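Local coordinates for protein beta-hexosaminidase LpqI (Mycobacterium tuberculosis H37Rv, PDB 6GFV) that cleaves terminal beta-1,4-linked N-acetylglucosamine from peptidoglycan fragments, a step in the recycling of the mycobacterial cell wall, at residues P1-S5 / V67-L73; V30-A36 / D53-I58; L89-G94 / Q122-I128. All blocks are in the same frame, centred on the assembly; numbering follows the deposited sequence.

Interaction 1 (P1-S5 / V67-L73)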
ATOM      1  N   PRO A   1      -8.009   2.469 -24.198  1.00 63.17           N
ATOM      2  CA  PRO A   1      -9.007   1.488 -24.633  1.00 59.65           C
ATOM      3  C   PRO A   1      -8.563   0.040 -24.404  1.00 52.60           C
ATOM      4  O   PRO A   1      -8.378  -0.704 -25.364  1.00 52.58           O
ATOM      5  CB  PRO A   1      -9.146   1.781 -26.128  1.00 64.36           C
ATOM      6  CG  PRO A   1      -7.805   2.357 -26.515  1.00 65.46           C
ATOM      7  CD  PRO A   1      -7.401   3.181 -25.336  1.00 64.43           C
ATOM      8  N   VAL A   2      -8.405  -0.356 -23.146  1.00 46.31           N
ATOM      9  CA  VAL A   2      -7.975  -1.708 -22.814  1.00 44.90           C
ATOM     10  C   VAL A   2      -9.147  -2.595 -22.387  1.00 42.11           C
ATOM     11  O   VAL A   2      -9.666  -2.449 -21.282  1.00 36.83           O
ATOM     12  CB  VAL A   2      -6.932  -1.690 -21.685  1.00 48.51           C
ATOM     13  CG1 VAL A   2      -6.560  -3.102 -21.282  1.00 47.08           C
ATOM     14  CG2 VAL A   2      -5.707  -0.902 -22.113  1.00 50.70           C
ATOM     15  N   PRO A   3      -9.552  -3.536 -23.257  1.00 40.46           N
ATOM     16  CA  PRO A   3     -10.737  -4.380 -23.052  1.00 39.64           C
ATOM     17  C   PRO A   3     -10.613  -5.386 -21.901  1.00 36.05           C
ATOM     18  O   PRO A   3      -9.536  -5.928 -21.658  1.00 36.67           O
ATOM     19  CB  PRO A   3     -10.870  -5.111 -24.389  1.00 41.14           C
ATOM     20  CG  PRO A   3      -9.492  -5.166 -24.920  1.00 41.41           C
ATOM     21  CD  PRO A   3      -8.835  -3.884 -24.494  1.00 40.78           C
ATOM     22  N   ARG A   4     -11.717  -5.632 -21.204  1.00 32.30           N
ATOM     23  CA  ARG A   4     -11.734  -6.604 -20.119  1.00 33.16           C
ATOM     24  C   ARG A   4     -11.499  -8.015 -20.637  1.00 31.57           C
ATOM     25  O   ARG A   4     -11.821  -8.327 -21.787  1.00 29.54           O
ATOM     26  CB  ARG A   4     -13.060  -6.549 -19.363  1.00 40.01           C
ATOM     27  CG  ARG A   4     -13.510  -5.148 -19.010  1.00 46.98           C
ATOM     28  CD  ARG A   4     -12.943  -4.722 -17.662  1.00 53.14           C
ATOM     29  NE  ARG A   4     -13.549  -3.476 -17.202  1.00 58.54           N
ATOM     30  CZ  ARG A   4     -13.827  -3.195 -15.933  1.00 60.09           C
ATOM     31  NH1 ARG A   4     -13.564  -4.071 -14.979  1.00 58.76           N
ATOM     32  NH2 ARG A   4     -14.385  -2.035 -15.619  1.00 63.46           N
ATOM     33  N   SER A   5     -10.952  -8.862 -19.767  1.00 32.70           N
ATOM     34  CA  SER A   5     -10.608 -10.235 -20.114  1.00 31.43           C
ATOM     35  C   SER A   5     -10.915 -11.226 -19.001  1.00 25.75           C
ATOM     36  O   SER A   5     -10.941 -10.872 -17.831  1.00 26.76           O
ATOM     37  CB  SER A   5      -9.127 -10.342 -20.464  1.00 25.32           C
ATOM     38  OG  SER A   5      -8.747 -11.705 -20.555  1.00 25.16           O
ATOM     39  N   VAL A  67     -14.431   3.408 -13.129  1.00 15.56           N
ATOM     40  CA  VAL A  67     -14.099   2.014 -12.926  1.00 15.62           C
ATOM     41  C   VAL A  67     -14.618   1.153 -14.078  1.00 18.39           C
ATOM     42  O   VAL A  67     -13.916   0.275 -14.564  1.00 18.38           O
ATOM     43  CB  VAL A  67     -14.660   1.500 -11.596  1.00 15.16           C
ATOM     44  CG1 VAL A  67     -14.488  -0.007 -11.496  1.00 19.25           C
ATOM     45  CG2 VAL A  67     -13.991   2.201 -10.440  1.00 14.34           C
ATOM     46  N   ALA A  68     -15.838   1.410 -14.527  1.00 17.27           N
ATOM     47  CA  ALA A  68     -16.434   0.601 -15.596  1.00 18.69           C
ATOM     48  C   ALA A  68     -15.618   0.643 -16.889  1.00 24.76           C
ATOM     49  O   ALA A  68     -15.561  -0.340 -17.624  1.00 23.93           O
ATOM     50  CB  ALA A  68     -17.850   1.048 -15.862  1.00 18.51           C
ATOM     51  N   GLY A  69     -14.965   1.769 -17.152  1.00 27.72           N
ATOM     52  CA  GLY A  69     -14.229   1.949 -18.386  1.00 31.26           C
ATOM     53  C   GLY A  69     -12.813   1.405 -18.431  1.00 33.60           C
ATOM     54  O   GLY A  69     -12.224   1.351 -19.498  1.00 38.90           O
ATOM     55  N   GLY A  70     -12.263   1.001 -17.291  1.00 31.61           N
ATOM     56  CA  GLY A  70     -10.887   0.528 -17.246  1.00 33.80           C
ATOM     57  C   GLY A  70     -10.714  -0.957 -17.514  1.00 34.84           C
ATOM     58  O   GLY A  70     -11.659  -1.727 -17.386  1.00 33.38           O
ATOM     59  N   GLY A  71      -9.501  -1.364 -17.883  1.00 37.80           N
ATOM     60  CA  GLY A  71      -9.221  -2.765 -18.160  1.00 34.81           C
ATOM     61  C   GLY A  71      -7.770  -3.168 -17.938  1.00 30.32           C
ATOM     62  O   GLY A  71      -6.925  -2.316 -17.670  1.00 26.55           O
ATOM     63  N   PRO A  72      -7.472  -4.475 -18.055  1.00 25.88           N
ATOM     64  CA  PRO A  72      -8.399  -5.554 -18.400  1.00 26.29           C
ATOM     65  C   PRO A  72      -9.031  -6.167 -17.169  1.00 20.06           C
ATOM     66  O   PRO A  72      -9.741  -7.163 -17.272  1.00 20.76           O
ATOM     67  CB  PRO A  72      -7.492  -6.571 -19.082  1.00 25.80           C
ATOM     68  CG  PRO A  72      -6.245  -6.460 -18.298  1.00 26.63           C
ATOM     69  CD  PRO A  72      -6.103  -4.995 -17.910  1.00 27.31           C
ATOM     70  N   LEU A  73      -8.729  -5.587 -16.013  1.00 20.87           N
ATOM     71  CA  LEU A  73      -9.294  -6.020 -14.747  1.00 20.22           C
ATOM     72  C   LEU A  73      -9.806  -4.783 -14.026  1.00 17.25           C
ATOM     73  O   LEU A  73      -9.549  -3.669 -14.467  1.00 17.12           O
ATOM     74  CB  LEU A  73      -8.255  -6.777 -13.908  1.00 22.29           C
ATOM     75  CG  LEU A  73      -7.886  -8.202 -14.348  1.00 22.37           C
ATOM     76  CD1 LEU A  73      -6.858  -8.744 -13.416  1.00 21.32           C
ATOM     77  CD2 LEU A  73      -9.094  -9.141 -14.399  1.00 21.60           C
TER
HETATM   78  O   HOH W   1     -11.902  -0.808 -21.106  1.00 42.89           O
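Arg4 turns CG away from its own carbonyl carbon (chi1 -47°) and bends again at chi2 (-89°), which lays its guanidinium along the segment 67-73 as far as the last turn of helix 62-69. There NH2 donates to Ala68 O at 2.9 Å. The acceptor lies close to the guanidinium plane, but the N-H comes from above the carbonyl plane and misses the lone pairs. Gly70 O sits over one face of the same group, at an angle too poor for a hydrogen bond. Val2, with CG1 anti to its backbone N, puts this methyl against Pro72, 3.9 Å from CD. In the TIM-barrel domain of this family 3 glycosidase, residues 70-73 begin the connection from helix 62-69 to strand 76-83, so the N-terminal tail lies across a helix-to-strand loop, at the end of the barrel away from the catalytic face and far from the substrate site. The peptide between Gly71 and Pro72 is cis. Backbone contacts hold the tail along the loop: Ser5 N donates to Pro72 O at 3.3 Å, in the carbonyl plane and on a lone pair, and Gly71 CA comes 3.2 Å from Val2 O in a CA-H...O contact. A water gives one proton to Val2 O and the other to Gly69 O, at 2.8 Å from the former. Asn340 joins both segments from the C-terminal end, its ND2 donating to Pro72 O and Ser5 O and its OD1 accepting from Arg4 NH1; the adjacent Cys6 forms a disulfide with Cys343.

Interaction 2 (V30-A36 / D53-I58)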
ATOM      1  N   VAL A  30      -5.486  11.533  -6.841  1.00 13.11           N
ATOM      2  CA  VAL A  30      -6.251  12.341  -7.805  1.00 13.60           C
ATOM      3  C   VAL A  30      -6.950  13.542  -7.170  1.00 14.32           C
ATOM      4  O   VAL A  30      -7.341  13.501  -6.009  1.00 15.16           O
ATOM      5  CB  VAL A  30      -7.310  11.505  -8.522  1.00 13.52           C
ATOM      6  CG1 VAL A  30      -6.650  10.365  -9.317  1.00 17.68           C
ATOM      7  CG2 VAL A  30      -8.332  10.963  -7.527  1.00 13.07           C
ATOM      8  N   ARG A  31      -7.109  14.607  -7.952  1.00 14.40           N
ATOM      9  CA  ARG A  31      -7.715  15.845  -7.462  1.00 14.86           C
ATOM     10  C   ARG A  31      -9.232  15.754  -7.351  1.00 14.95           C
ATOM     11  O   ARG A  31      -9.813  16.145  -6.349  1.00 14.55           O
ATOM     12  CB  ARG A  31      -7.360  17.019  -8.377  1.00 20.55           C
ATOM     13  CG  ARG A  31      -5.976  17.577  -8.176  1.00 21.39           C
ATOM     14  CD  ARG A  31      -5.823  18.940  -8.832  1.00 24.41           C
ATOM     15  NE  ARG A  31      -5.982  18.885 -10.282  1.00 25.81           N
ATOM     16  CZ  ARG A  31      -4.999  18.566 -11.115  1.00 26.77           C
ATOM     17  NH1 ARG A  31      -3.807  18.265 -10.629  1.00 27.47           N
ATOM     18  NH2 ARG A  31      -5.202  18.536 -12.424  1.00 24.42           N
ATOM     19  N   ASP A  32      -9.859  15.220  -8.391  1.00 14.60           N
ATOM     20  CA  ASP A  32     -11.308  15.165  -8.478  1.00 14.58           C
ATOM     21  C   ASP A  32     -11.729  14.180  -9.565  1.00 14.56           C
ATOM     22  O   ASP A  32     -10.906  13.445 -10.103  1.00 14.52           O
ATOM     23  CB  ASP A  32     -11.883  16.567  -8.763  1.00 15.14           C
ATOM     24  CG  ASP A  32     -11.328  17.189 -10.044  1.00 15.73           C
ATOM     25  OD1 ASP A  32     -10.492  16.571 -10.706  1.00 19.67           O
ATOM     26  OD2 ASP A  32     -11.719  18.309 -10.396  1.00 16.26           O
ATOM     27  N   ALA A  33     -13.010  14.191  -9.894  1.00 14.69           N
ATOM     28  CA  ALA A  33     -13.565  13.294 -10.892  1.00 14.81           C
ATOM     29  C   ALA A  33     -12.872  13.424 -12.250  1.00 15.32           C
ATOM     30  O   ALA A  33     -12.515  12.425 -12.855  1.00 15.36           O
ATOM     31  CB  ALA A  33     -15.056  13.545 -11.035  1.00 15.01           C
ATOM     32  N   ALA A  34     -12.681  14.654 -12.716  1.00 15.80           N
ATOM     33  CA  ALA A  34     -12.067  14.896 -14.019  1.00 16.43           C
ATOM     34  C   ALA A  34     -10.620  14.390 -14.087  1.00 16.39           C
ATOM     35  O   ALA A  34     -10.221  13.762 -15.063  1.00 16.75           O
ATOM     36  CB  ALA A  34     -12.110  16.370 -14.355  1.00 17.00           C
ATOM     37  N   ASP A  35      -9.847  14.689 -13.051  1.00 16.04           N
ATOM     38  CA  ASP A  35      -8.447  14.277 -12.974  1.00 15.98           C
ATOM     39  C   ASP A  35      -8.342  12.745 -13.022  1.00 15.58           C
ATOM     40  O   ASP A  35      -7.539  12.184 -13.753  1.00 15.86           O
ATOM     41  CB  ASP A  35      -7.811  14.831 -11.698  1.00 15.67           C
ATOM     42  CG  ASP A  35      -6.293  14.631 -11.643  1.00 15.74           C
ATOM     43  OD1 ASP A  35      -5.648  14.456 -12.681  1.00 17.08           O
ATOM     44  OD2 ASP A  35      -5.746  14.685 -10.547  1.00 15.39           O
ATOM     45  N   ALA A  36      -9.175  12.079 -12.237  1.00 15.02           N
ATOM     46  CA  ALA A  36      -9.183  10.629 -12.211  1.00 14.72           C
ATOM     47  C   ALA A  36      -9.604  10.037 -13.568  1.00 15.28           C
ATOM     48  O   ALA A  36      -8.950   9.136 -14.082  1.00 15.45           O
ATOM     49  CB  ALA A  36     -10.086  10.139 -11.106  1.00 14.16           C
ATOM     50  N   ASP A  53      -6.179  15.582  -0.615  1.00 19.35           N
ATOM     51  CA  ASP A  53      -6.763  16.695  -1.360  1.00 24.60           C
ATOM     52  C   ASP A  53      -7.811  16.252  -2.380  1.00 20.90           C
ATOM     53  O   ASP A  53      -8.230  17.052  -3.206  1.00 19.57           O
ATOM     54  CB  ASP A  53      -5.671  17.493  -2.062  1.00 32.69           C
ATOM     55  CG  ASP A  53      -4.740  18.181  -1.086  1.00 46.21           C
ATOM     56  OD1 ASP A  53      -5.224  19.003  -0.279  1.00 49.47           O
ATOM     57  OD2 ASP A  53      -3.524  17.894  -1.111  1.00 51.54           O
ATOM     58  N   THR A  54      -8.236  14.994  -2.316  1.00 13.71           N
ATOM     59  CA  THR A  54      -9.239  14.488  -3.254  1.00 13.54           C
ATOM     60  C   THR A  54     -10.639  15.049  -2.930  1.00 13.78           C
ATOM     61  O   THR A  54     -11.057  15.064  -1.778  1.00 14.00           O
ATOM     62  CB  THR A  54      -9.259  12.937  -3.254  1.00 14.06           C
ATOM     63  OG1 THR A  54      -8.005  12.457  -3.755  1.00 17.56           O
ATOM     64  CG2 THR A  54     -10.356  12.390  -4.129  1.00 12.89           C
ATOM     65  N   ASP A  55     -11.332  15.529  -3.957  1.00 14.04           N
ATOM     66  CA  ASP A  55     -12.724  15.964  -3.839  1.00 16.47           C
ATOM     67  C   ASP A  55     -13.619  14.736  -3.709  1.00 13.86           C
ATOM     68  O   ASP A  55     -13.765  13.972  -4.645  1.00 13.68           O
ATOM     69  CB  ASP A  55     -13.130  16.810  -5.059  1.00 14.68           C
ATOM     70  CG  ASP A  55     -14.516  17.431  -4.927  1.00 14.99           C
ATOM     71  OD1 ASP A  55     -15.384  16.869  -4.228  1.00 14.81           O
ATOM     72  OD2 ASP A  55     -14.734  18.498  -5.540  1.00 15.49           O
ATOM     73  N   LEU A  56     -14.221  14.570  -2.543  1.00 13.85           N
ATOM     74  CA  LEU A  56     -15.033  13.410  -2.248  1.00 13.59           C
ATOM     75  C   LEU A  56     -16.355  13.294  -3.048  1.00 13.76           C
ATOM     76  O   LEU A  56     -17.031  12.269  -2.961  1.00 14.85           O
ATOM     77  CB  LEU A  56     -15.338  13.386  -0.753  1.00 13.70           C
ATOM     78  CG  LEU A  56     -14.159  13.232   0.215  1.00 13.55           C
ATOM     79  CD1 LEU A  56     -14.670  13.088   1.626  1.00 17.19           C
ATOM     80  CD2 LEU A  56     -13.280  12.040  -0.158  1.00 13.01           C
ATOM     81  N   THR A  57     -16.737  14.313  -3.813  1.00 14.11           N
ATOM     82  CA  THR A  57     -17.923  14.177  -4.668  1.00 14.30           C
ATOM     83  C   THR A  57     -17.657  13.200  -5.797  1.00 14.11           C
ATOM     84  O   THR A  57     -18.572  12.846  -6.516  1.00 14.29           O
ATOM     85  CB  THR A  57     -18.411  15.510  -5.303  1.00 14.76           C
ATOM     86  OG1 THR A  57     -17.381  16.093  -6.102  1.00 14.85           O
ATOM     87  CG2 THR A  57     -18.877  16.500  -4.240  1.00 15.11           C
ATOM     88  N   ILE A  58     -16.410  12.760  -5.940  1.00 13.83           N
ATOM     89  CA  ILE A  58     -16.077  11.700  -6.889  1.00 13.72           C
ATOM     90  C   ILE A  58     -16.916  10.449  -6.623  1.00 13.64           C
ATOM     91  O   ILE A  58     -17.180   9.688  -7.546  1.00 13.79           O
ATOM     92  CB  ILE A  58     -14.538  11.337  -6.855  1.00 13.43           C
ATOM     93  CG1 ILE A  58     -14.144  10.457  -8.041  1.00 13.50           C
ATOM     94  CG2 ILE A  58     -14.140  10.670  -5.550  1.00 13.03           C
ATOM     95  CD1 ILE A  58     -12.628  10.202  -8.175  1.00 13.32           C
TER
HETATM   96  O   HOH W   2      -9.199  18.581  -5.037  1.00 18.66           O
HETATM   97  O   HOH W   3     -15.178  15.507  -8.144  1.00 14.26           O
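The backbones of Arg31 and Asp55 meet through a bond from Asp55 N to Arg31 O, 2.9 Å long and nearly straight (164°), with the donor tilted from the carbonyl plane. The segments belong to neighbouring beta-to-alpha connections of the TIM barrel, following the parallel strands 26-29 and 47-50 on the side that carries the active site; the first runs into helix 33-43. Thr54, its OG1 anti to the carbonyl carbon, donates that hydroxyl to Val30 O at 2.6 Å, in the carbonyl plane; Gly51 N donates to the same OG1, which thus both donates and accepts. Thr54 O in turn makes a weak bond with Arg88, a substrate-binding residue by similarity. Farther along, Ile58 extends with CG1 anti to its backbone N (chi1 -168°), and CD1 reaches Ala36 CB at 3.9 Å while CG1 lies against Ala33 at the helix start. Asp32 caps that helix: its OD1 accepts from Asp35 N. Asp35 OD2 accepts, on its anti lone pair, from Arg31 N, the residue before the N-cap. In the other loop, Asp55 OD1 accepts from Thr57 N at 2.9 Å, an Asx turn. One water donates to both Arg31 O and Asp53 O, 2.6 Å from the latter.

Interaction 3 (L89-G94 / Q122-I128)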
ATOM      1  N   LEU A  89     -12.193   9.344   5.137  1.00 16.72           N
ATOM      2  CA  LEU A  89     -13.611   9.212   4.822  1.00 15.06           C
ATOM      3  C   LEU A  89     -14.511   9.426   6.035  1.00 15.27           C
ATOM      4  O   LEU A  89     -15.654   8.972   6.059  1.00 15.10           O
ATOM      5  CB  LEU A  89     -13.886   7.832   4.213  1.00 14.52           C
ATOM      6  CG  LEU A  89     -13.103   7.460   2.947  1.00 14.28           C
ATOM      7  CD1 LEU A  89     -13.487   6.060   2.441  1.00 13.79           C
ATOM      8  CD2 LEU A  89     -13.301   8.509   1.852  1.00 14.53           C
ATOM      9  N   ARG A  90     -13.989  10.106   7.049  1.00 15.67           N
ATOM     10  CA  ARG A  90     -14.753  10.356   8.273  1.00 15.93           C
ATOM     11  C   ARG A  90     -16.135  10.976   7.997  1.00 16.08           C
ATOM     12  O   ARG A  90     -17.104  10.679   8.689  1.00 16.07           O
ATOM     13  CB  ARG A  90     -13.950  11.250   9.225  1.00 16.45           C
ATOM     14  CG  ARG A  90     -13.523  12.584   8.649  1.00 16.87           C
ATOM     15  CD  ARG A  90     -12.617  13.333   9.618  1.00 17.40           C
ATOM     16  NE  ARG A  90     -12.214  14.636   9.105  1.00 25.29           N
ATOM     17  CZ  ARG A  90     -11.286  14.825   8.171  1.00 32.27           C
ATOM     18  NH1 ARG A  90     -10.647  13.792   7.628  1.00 35.27           N
ATOM     19  NH2 ARG A  90     -10.995  16.055   7.770  1.00 32.85           N
ATOM     20  N   SER A  91     -16.222  11.815   6.976  1.00 16.23           N
ATOM     21  CA  SER A  91     -17.474  12.511   6.683  1.00 16.43           C
ATOM     22  C   SER A  91     -18.538  11.560   6.143  1.00 17.52           C
ATOM     23  O   SER A  91     -19.722  11.886   6.137  1.00 18.34           O
ATOM     24  CB  SER A  91     -17.236  13.632   5.676  1.00 16.74           C
ATOM     25  OG  SER A  91     -17.033  13.100   4.378  1.00 16.39           O
ATOM     26  N   LEU A  92     -18.112  10.382   5.697  1.00 15.53           N
ATOM     27  CA  LEU A  92     -18.991   9.471   4.974  1.00 15.15           C
ATOM     28  C   LEU A  92     -19.282   8.148   5.660  1.00 17.51           C
ATOM     29  O   LEU A  92     -20.309   7.544   5.386  1.00 18.73           O
ATOM     30  CB  LEU A  92     -18.409   9.150   3.595  1.00 14.90           C
ATOM     31  CG  LEU A  92     -18.140  10.290   2.623  1.00 15.70           C
ATOM     32  CD1 LEU A  92     -17.701   9.712   1.293  1.00 14.91           C
ATOM     33  CD2 LEU A  92     -19.359  11.168   2.461  1.00 16.98           C
ATOM     34  N   ILE A  93     -18.377   7.673   6.512  1.00 20.19           N
ATOM     35  CA  ILE A  93     -18.558   6.346   7.095  1.00 17.88           C
ATOM     36  C   ILE A  93     -18.682   6.369   8.618  1.00 14.68           C
ATOM     37  O   ILE A  93     -18.335   5.410   9.292  1.00 14.52           O
ATOM     38  CB  ILE A  93     -17.418   5.382   6.681  1.00 14.08           C
ATOM     39  CG1 ILE A  93     -16.064   5.808   7.250  1.00 14.28           C
ATOM     40  CG2 ILE A  93     -17.327   5.286   5.178  1.00 16.30           C
ATOM     41  CD1 ILE A  93     -14.942   4.820   6.949  1.00 13.95           C
ATOM     42  N   GLY A  94     -19.193   7.474   9.146  1.00 15.10           N
ATOM     43  CA  GLY A  94     -19.559   7.553  10.546  1.00 15.39           C
ATOM     44  C   GLY A  94     -18.541   8.198  11.465  1.00 15.76           C
ATOM     45  O   GLY A  94     -18.526   7.915  12.663  1.00 15.93           O
ATOM     46  N   GLN A 122     -19.010  -0.151   4.658  1.00 14.26           N
ATOM     47  CA  GLN A 122     -19.366   1.169   4.144  1.00 14.38           C
ATOM     48  C   GLN A 122     -18.381   1.646   3.065  1.00 14.06           C
ATOM     49  O   GLN A 122     -18.776   2.269   2.084  1.00 14.25           O
ATOM     50  CB  GLN A 122     -19.436   2.178   5.297  1.00 14.33           C
ATOM     51  CG  GLN A 122     -20.550   1.860   6.318  1.00 14.71           C
ATOM     52  CD  GLN A 122     -20.709   2.938   7.372  1.00 14.71           C
ATOM     53  OE1 GLN A 122     -21.058   4.070   7.065  1.00 14.86           O
ATOM     54  NE2 GLN A 122     -20.428   2.596   8.616  1.00 14.57           N
ATOM     55  N   MET A 123     -17.101   1.347   3.255  1.00 13.60           N
ATOM     56  CA  MET A 123     -16.073   1.652   2.268  1.00 13.70           C
ATOM     57  C   MET A 123     -16.257   0.868   0.965  1.00 13.44           C
ATOM     58  O   MET A 123     -16.048   1.396  -0.114  1.00 13.42           O
ATOM     59  CB  MET A 123     -14.672   1.370   2.838  1.00 12.79           C
ATOM     60  CG  MET A 123     -14.074   2.519   3.632  1.00 13.27           C
ATOM     61  SD  MET A 123     -12.344   2.226   4.105  1.00 12.00           S
ATOM     62  CE  MET A 123     -12.560   1.102   5.465  1.00 12.04           C
ATOM     63  N   ARG A 124     -16.657  -0.389   1.063  1.00 13.63           N
ATOM     64  CA  ARG A 124     -16.865  -1.188  -0.142  1.00 13.82           C
ATOM     65  C   ARG A 124     -18.090  -0.719  -0.964  1.00 14.30           C
ATOM     66  O   ARG A 124     -18.075  -0.763  -2.194  1.00 15.69           O
ATOM     67  CB  ARG A 124     -17.014  -2.662   0.209  1.00 13.94           C
ATOM     68  CG  ARG A 124     -17.196  -3.550  -1.019  1.00 20.80           C
ATOM     69  CD  ARG A 124     -17.299  -5.015  -0.673  1.00 30.62           C
ATOM     70  NE  ARG A 124     -18.676  -5.474  -0.504  1.00 44.21           N
ATOM     71  CZ  ARG A 124     -19.261  -5.722   0.667  1.00 53.82           C
ATOM     72  NH1 ARG A 124     -18.602  -5.548   1.805  1.00 52.66           N
ATOM     73  NH2 ARG A 124     -20.518  -6.141   0.699  1.00 59.84           N
ATOM     74  N   LYS A 125     -19.138  -0.261  -0.291  1.00 14.63           N
ATOM     75  CA  LYS A 125     -20.287   0.308  -1.001  1.00 20.25           C
ATOM     76  C   LYS A 125     -19.923   1.579  -1.788  1.00 14.98           C
ATOM     77  O   LYS A 125     -20.492   1.838  -2.849  1.00 15.29           O
ATOM     78  CB  LYS A 125     -21.427   0.608  -0.025  1.00 24.01           C
ATOM     79  CG  LYS A 125     -22.078  -0.621   0.574  1.00 31.93           C
ATOM     80  CD  LYS A 125     -22.997  -0.252   1.729  1.00 40.10           C
ATOM     81  CE  LYS A 125     -23.082  -1.369   2.758  1.00 45.81           C
ATOM     82  NZ  LYS A 125     -23.179  -0.828   4.150  1.00 47.53           N
ATOM     83  N   LEU A 126     -18.991   2.367  -1.262  1.00 14.56           N
ATOM     84  CA  LEU A 126     -18.555   3.578  -1.951  1.00 14.42           C
ATOM     85  C   LEU A 126     -17.700   3.280  -3.175  1.00 14.21           C
ATOM     86  O   LEU A 126     -17.639   4.087  -4.091  1.00 14.25           O
ATOM     87  CB  LEU A 126     -17.783   4.498  -1.008  1.00 14.06           C
ATOM     88  CG  LEU A 126     -18.553   5.147   0.143  1.00 14.27           C
ATOM     89  CD1 LEU A 126     -17.602   5.792   1.127  1.00 13.86           C
ATOM     90  CD2 LEU A 126     -19.554   6.156  -0.384  1.00 14.69           C
ATOM     91  N   GLY A 127     -17.046   2.117  -3.192  1.00 13.99           N
ATOM     92  CA  GLY A 127     -16.170   1.764  -4.292  1.00 13.78           C
ATOM     93  C   GLY A 127     -14.710   1.498  -3.908  1.00 13.24           C
ATOM     94  O   GLY A 127     -13.885   1.232  -4.777  1.00 13.05           O
ATOM     95  N   ILE A 128     -14.394   1.596  -2.619  1.00 13.03           N
ATOM     96  CA  ILE A 128     -13.048   1.328  -2.105  1.00 12.56           C
ATOM     97  C   ILE A 128     -12.713  -0.158  -2.262  1.00 12.53           C
ATOM     98  O   ILE A 128     -13.516  -1.007  -1.886  1.00 12.80           O
ATOM     99  CB  ILE A 128     -12.912   1.709  -0.608  1.00 12.41           C
ATOM    100  CG1 ILE A 128     -13.136   3.205  -0.393  1.00 13.74           C
ATOM    101  CG2 ILE A 128     -11.530   1.308  -0.047  1.00 11.97           C
ATOM    102  CD1 ILE A 128     -12.259   4.089  -1.277  1.00 12.22           C
TER
HETATM  103  O   HOH W   4     -22.060   4.779   4.932  1.00 25.88           O
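Ile93 crosses the side chain of Gln122 at an angle, its CG2 methyl 3.8 Å from Gln122 CB. With CG1 between the backbone N and carbonyl carbon (chi1 66°), Ile93 divides its branches: CG2 turns to Gln122 and to Leu126 CD1, while CD1 runs on to Met123 CG at 4.1 Å. Leu89 joins the same patch through a single methyl. Its CD1 rests 3.8 Å from Met123 CG and meets Ile128 CG1 tip to tip at 4.0 Å. Leu92 adds its CD1 to that of Leu126, 3.9 Å away, at the more exposed margin. The extended side chain of Gln122 brings its amide alongside the backbone of Ile93, OE1 3.4 Å from Ile93 CA. Water links this oxygen to the loop, donating to OE1 and weakly to Leu92 O, and NE2 is bound by Asp118 one turn earlier in helix 109-126. The loop 89-94 is coiled upon itself: Leu89 O accepts from both Leu92 N and Ile93 N, and Leu89 and Ile93 point toward the helix. Leu89 N is held by Glu81 OE2, and Glu81 also packs against Ile93 and Met123. On the helix side, a Schellman motif with Gly127 at C-prime ends the helix; Ile128 N returns to Met123 O at 3.0 Å, and the chain turns toward barrel strand 130-131 with Ile128 packed on Val77 and Val79 of strand 76-83. The contact thus seats the loop after Arg88, which by similarity binds substrate, on the end of a barrel helix. No direct hydrogen bond crosses between the segments, so the fit rests mainly on apolar side-chain packing, with polar bridging left to the water at the edge.

All three contacts involve the barrel, interaction 1 by joining the N-terminal tail to it. It is a surface contact on a helix-to-strand loop, mostly through backbone carbonyls and one arginine. Interactions 2 and 3 are partly buried and lie nearer the substrate site, their centres about 15 Å apart; they touch where Leu56 packs on Leu89 and Ser91. Interaction 2 ties two strand-to-helix connections with direct hydrogen bonds, whereas interaction 3 is mainly apolar, its polar link going through a water. Helix 62-69 connects the first two: its end takes part in interaction 1, while Ala62 and Ile66 pack on Ala33 and Ala36 of interaction 2, which is nested within the chain closed by interaction 1.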